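Local coordinates for protein response regulator (Xanthomonas campestris pv. campestris, PDB 3QYY) that probably makes cyclic di-GMP as a diguanylate cyclase, its GGDEF domain here holding bound cyclic di-GMP and magnesium, at residues F43-L48 / T142-R147; A82-G87 / G97-E102. One frame throughout, in Å; residues are numbered along the deposited sequence.

Interaction 1: F43-L48 / T142-R147; sequences FVLFVL and TELYRR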
# COMPACT_ATOMS: atom_id res chain seq x y z
N PHE B 43 21.31 -6.48 15.81
CA PHE B 43 20.61 -6.07 14.61
C PHE B 43 19.16 -5.74 14.91
O PHE B 43 18.46 -6.50 15.58
CB PHE B 43 20.65 -7.15 13.52
CG PHE B 43 19.97 -6.74 12.24
CD1 PHE B 43 18.87 -7.44 11.77
CD2 PHE B 43 20.41 -5.62 11.55
CE1 PHE B 43 18.20 -7.03 10.61
CE2 PHE B 43 19.75 -5.20 10.39
CZ PHE B 43 18.64 -5.91 9.92
N VAL B 44 18.73 -4.58 14.43
CA VAL B 44 17.36 -4.12 14.63
C VAL B 44 16.78 -3.82 13.25
O VAL B 44 17.40 -3.13 12.44
CB VAL B 44 17.33 -2.83 15.47
CG1 VAL B 44 15.88 -2.44 15.75
CG2 VAL B 44 18.09 -3.05 16.78
N LEU B 45 15.60 -4.37 12.98
CA LEU B 45 14.93 -4.15 11.70
C LEU B 45 13.73 -3.24 11.88
O LEU B 45 12.93 -3.43 12.80
CB LEU B 45 14.46 -5.48 11.10
CG LEU B 45 13.65 -5.38 9.81
CD1 LEU B 45 14.56 -4.91 8.67
CD2 LEU B 45 13.02 -6.73 9.47
N PHE B 46 13.61 -2.23 11.01
CA PHE B 46 12.50 -1.30 11.05
C PHE B 46 11.71 -1.37 9.75
O PHE B 46 12.29 -1.49 8.67
CB PHE B 46 12.96 0.15 11.20
CG PHE B 46 13.72 0.43 12.47
CD1 PHE B 46 15.10 0.26 12.53
CD2 PHE B 46 13.05 0.90 13.60
CE1 PHE B 46 15.80 0.55 13.69
CE2 PHE B 46 13.75 1.20 14.77
CZ PHE B 46 15.13 1.02 14.81
N VAL B 47 10.39 -1.31 9.86
CA VAL B 47 9.51 -1.30 8.69
C VAL B 47 8.81 0.05 8.78
O VAL B 47 8.17 0.34 9.80
CB VAL B 47 8.47 -2.44 8.71
CG1 VAL B 47 7.39 -2.19 7.64
CG2 VAL B 47 9.15 -3.77 8.45
N LEU B 48 8.92 0.86 7.74
CA LEU B 48 8.31 2.18 7.72
C LEU B 48 7.32 2.36 6.57
O LEU B 48 7.54 1.87 5.47
CB LEU B 48 9.39 3.26 7.59
CG LEU B 48 10.69 3.10 8.38
CD1 LEU B 48 11.56 4.32 8.15
CD2 LEU B 48 10.41 2.93 9.85
N THR B 142 12.60 -14.10 8.01
CA THR B 142 11.18 -14.01 7.69
C THR B 142 10.37 -13.70 8.95
O THR B 142 9.43 -12.91 8.91
CB THR B 142 10.66 -15.31 7.05
OG1 THR B 142 10.92 -16.42 7.92
CG2 THR B 142 11.33 -15.55 5.71
N GLU B 143 10.76 -14.31 10.07
CA GLU B 143 10.08 -14.09 11.34
C GLU B 143 10.35 -12.68 11.86
O GLU B 143 9.45 -12.01 12.36
CB GLU B 143 10.55 -15.12 12.37
CG GLU B 143 10.02 -14.93 13.79
CD GLU B 143 8.50 -14.93 13.87
OE1 GLU B 143 7.85 -15.49 12.96
OE2 GLU B 143 7.96 -14.39 14.85
N LEU B 144 11.60 -12.23 11.73
CA LEU B 144 11.97 -10.89 12.17
C LEU B 144 11.15 -9.87 11.39
O LEU B 144 10.63 -8.91 11.95
CB LEU B 144 13.47 -10.64 11.94
CG LEU B 144 14.01 -9.29 12.41
CD1 LEU B 144 13.90 -9.19 13.93
CD2 LEU B 144 15.47 -9.14 11.99
N TYR B 145 11.03 -10.10 10.08
CA TYR B 145 10.25 -9.21 9.23
C TYR B 145 8.79 -9.18 9.67
O TYR B 145 8.18 -8.11 9.79
CB TYR B 145 10.35 -9.65 7.76
CG TYR B 145 9.37 -8.93 6.85
CD1 TYR B 145 8.12 -9.47 6.58
CD2 TYR B 145 9.68 -7.67 6.33
CE1 TYR B 145 7.19 -8.77 5.80
CE2 TYR B 145 8.76 -6.97 5.56
CZ TYR B 145 7.51 -7.52 5.30
OH TYR B 145 6.59 -6.81 4.57
N ARG B 146 8.22 -10.35 9.93
CA ARG B 146 6.83 -10.44 10.36
C ARG B 146 6.60 -9.64 11.63
O ARG B 146 5.58 -8.97 11.77
CB ARG B 146 6.43 -11.90 10.58
CG ARG B 146 6.48 -12.74 9.31
CD ARG B 146 5.89 -14.12 9.51
NE ARG B 146 5.95 -14.90 8.28
CZ ARG B 146 5.47 -16.13 8.15
NH1 ARG B 146 4.88 -16.74 9.17
NH2 ARG B 146 5.58 -16.76 6.98
N ARG B 147 7.54 -9.71 12.57
CA ARG B 147 7.41 -8.97 13.82
C ARG B 147 7.45 -7.46 13.61
O ARG B 147 6.61 -6.73 14.14
CB ARG B 147 8.51 -9.39 14.80
CG ARG B 147 8.35 -10.81 15.33
CD ARG B 147 9.47 -11.16 16.31
NE ARG B 147 9.30 -12.50 16.86
CZ ARG B 147 10.12 -13.04 17.76
NH1 ARG B 147 11.16 -12.35 18.21
NH2 ARG B 147 9.90 -14.27 18.20
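F43, L45 and V47 meet L144 and Y145 in a buried, wholly apolar strand-on-helix contact, where one face of strand 44-50 in the central sheet, with F43 just before it, lies against the start of helix 141-157. The segment axes come within 8.5 Å at 48° between their directions, so the match is short and centred on L45 and Y145. L144 points at the strand. Its CG stands anti to the backbone N (chi1 -178°), which carries CD2 to the strand, where this one methyl serves two neighbours. It sits at the edge of the F43 ring, near the ring plane, 3.7 Å from F43 CE1, and it also touches L45 CB at 3.9 Å. L45 answers from the other direction: its CD2 methyl lies 3.7 Å from Y145 CA, pressing on the helix backbone itself, with L144 CG close beside it. Further along the strand the contact thins, V47 CG2 approaching Y145 CE2 obliquely at 4.3 Å. M29 and V33 of helix 22-38 close over L45, Y145 and L144, and A133 of the adjacent strand 128-134 also packs on L144. Within the helix, R147 NE binds E143 OE2 at 3.1 Å, using the anti lone pair in a salt bridge bent to 140°, the oxygen tilted from the guanidinium plane; the guanidinium leads away from strand 44-48. The Y145 ring stacks on W89, the side chain touches bound cyclic di-GMP, and OH is hydrogen-bonded to K54 NZ of the second subunit. Helix-on-sheet packing of this kind belongs to the alpha/beta core of GGDEF domains, and here its edge runs into a cyclic di-GMP pocket.

Interaction 2: A82-G87 / G97-E102; sequences AQDWIG and GVHASE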
# COMPACT_ATOMS: atom_id res chain seq x y z
N ALA B 82 28.14 2.30 8.54
CA ALA B 82 28.77 1.65 7.40
C ALA B 82 28.21 0.26 7.11
O ALA B 82 28.30 -0.22 5.98
CB ALA B 82 30.28 1.56 7.63
N GLN B 83 27.63 -0.38 8.11
CA GLN B 83 27.08 -1.72 7.93
C GLN B 83 25.56 -1.73 7.97
O GLN B 83 24.93 -2.77 7.81
CB GLN B 83 27.64 -2.67 8.99
CG GLN B 83 27.61 -4.12 8.56
CD GLN B 83 28.33 -4.33 7.25
OE1 GLN B 83 29.51 -4.02 7.12
NE2 GLN B 83 27.62 -4.87 6.26
N ASP B 84 24.97 -0.56 8.18
CA ASP B 84 23.52 -0.43 8.24
C ASP B 84 22.99 -0.28 6.81
O ASP B 84 23.77 -0.18 5.86
CB ASP B 84 23.15 0.79 9.08
CG ASP B 84 23.70 0.71 10.50
OD1 ASP B 84 23.73 1.75 11.18
OD2 ASP B 84 24.08 -0.40 10.94
N TRP B 85 21.68 -0.26 6.65
CA TRP B 85 21.13 -0.12 5.31
C TRP B 85 19.70 0.35 5.28
O TRP B 85 18.97 0.25 6.26
CB TRP B 85 21.24 -1.45 4.56
CG TRP B 85 20.61 -2.62 5.27
CD1 TRP B 85 21.23 -3.51 6.10
CD2 TRP B 85 19.23 -3.03 5.20
NE1 TRP B 85 20.33 -4.45 6.54
CE2 TRP B 85 19.10 -4.18 6.01
CE3 TRP B 85 18.10 -2.54 4.53
CZ2 TRP B 85 17.87 -4.85 6.17
CZ3 TRP B 85 16.88 -3.20 4.69
CH2 TRP B 85 16.78 -4.35 5.50
N ILE B 86 19.30 0.89 4.13
CA ILE B 86 17.93 1.34 3.93
C ILE B 86 17.48 0.82 2.57
O ILE B 86 18.20 0.92 1.57
CB ILE B 86 17.79 2.88 4.00
CG1 ILE B 86 16.33 3.27 3.75
CG2 ILE B 86 18.73 3.55 2.98
CD1 ILE B 86 16.00 4.72 4.09
N GLY B 87 16.29 0.23 2.54
CA GLY B 87 15.77 -0.30 1.30
C GLY B 87 14.34 0.15 1.08
O GLY B 87 13.65 0.53 2.03
N GLY B 97 17.80 -1.36 8.25
CA GLY B 97 18.50 -2.32 9.07
C GLY B 97 19.61 -1.59 9.81
O GLY B 97 20.44 -0.92 9.19
N VAL B 98 19.62 -1.71 11.14
CA VAL B 98 20.64 -1.05 11.95
C VAL B 98 21.38 -2.05 12.83
O VAL B 98 20.77 -2.71 13.67
CB VAL B 98 20.02 0.03 12.86
CG1 VAL B 98 21.11 0.69 13.71
CG2 VAL B 98 19.29 1.07 12.03
N HIS B 99 22.69 -2.15 12.63
CA HIS B 99 23.49 -3.06 13.44
C HIS B 99 24.04 -2.32 14.65
O HIS B 99 25.20 -1.91 14.68
CB HIS B 99 24.64 -3.66 12.62
CG HIS B 99 24.22 -4.79 11.74
ND1 HIS B 99 24.09 -4.68 10.37
CD2 HIS B 99 23.86 -6.07 12.04
CE1 HIS B 99 23.69 -5.83 9.87
NE2 HIS B 99 23.54 -6.69 10.86
N ALA B 100 23.17 -2.15 15.64
CA ALA B 100 23.49 -1.48 16.89
C ALA B 100 22.48 -1.96 17.92
O ALA B 100 21.55 -2.68 17.59
CB ALA B 100 23.37 0.02 16.71
N SER B 101 22.66 -1.58 19.18
CA SER B 101 21.73 -1.98 20.23
C SER B 101 20.38 -1.33 19.96
O SER B 101 20.31 -0.27 19.33
CB SER B 101 22.25 -1.55 21.60
OG SER B 101 22.25 -0.13 21.71
N GLU B 102 19.30 -1.95 20.44
CA GLU B 102 17.97 -1.41 20.22
C GLU B 102 17.82 0.05 20.66
O GLU B 102 17.24 0.87 19.94
CB GLU B 102 16.92 -2.27 20.92
CG GLU B 102 15.49 -1.83 20.63
CD GLU B 102 14.45 -2.72 21.28
OE1 GLU B 102 13.24 -2.49 21.04
OE2 GLU B 102 14.83 -3.64 22.03
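D84 and H99 grip each other where the two strands of the hairpin 85-90/93-98 part, and the D84 side chain can be followed from one to the other. Its CB lies 3.2 Å from G97 O. With CG anti to the carbonyl carbon (chi1 -58°), the carboxylate swings over to V98 and H99. OD1 passes V98 CG1 and accepts from G81 N, while OD2 takes the backbone N-H of H99 at 2.8 Å, nearly straight at 167° but from above the carboxylate plane. A second bond fastens H99: its ND1 donates to Q83 O at 3.3 Å, the oxygen lying in the imidazole plane, although the donor stands well above the carbonyl plane. Deeper in, W85 and G97 form an antiparallel hydrogen-bonded pair, W85 N to G97 O at 2.9 Å and G97 N to W85 O at 2.8 Å. The W85 indole folds over this glycine, whose CA makes a CH-pi contact 3.8 Å from the centroid of the five-membered ring. W85 NE1 bonds S32 OG of helix 22-38, where A28 and M29 also meet the indole; I86 packs on helix 62-77, and the V98 backbone is hydrogen-bonded to V44 of strand 44-50.

How the interactions relate
Interactions 1 and 2 share one sheet, since strands 44-50 and 93-98 are neighbours in it, and they touch directly: V44 N probably bonds V98 O at 2.9 Å, and the F43 ring packs on G97 and H99. Interaction 1 lies in the buried core and relies on methyls and rings across a strand-helix interface. Interaction 2 is only partly buried, toward the edge strand 85-90, and works mainly through backbone and side-chain hydrogen bonds, with its apolar part at W85 and G97. Helix 22-38 serves both, M29 meeting L45 and Y145 in one and W85 in the other. Cyclic di-GMP touches interaction 1 through Y145, whereas W85 stays about 13 Å from it, side chain to ligand.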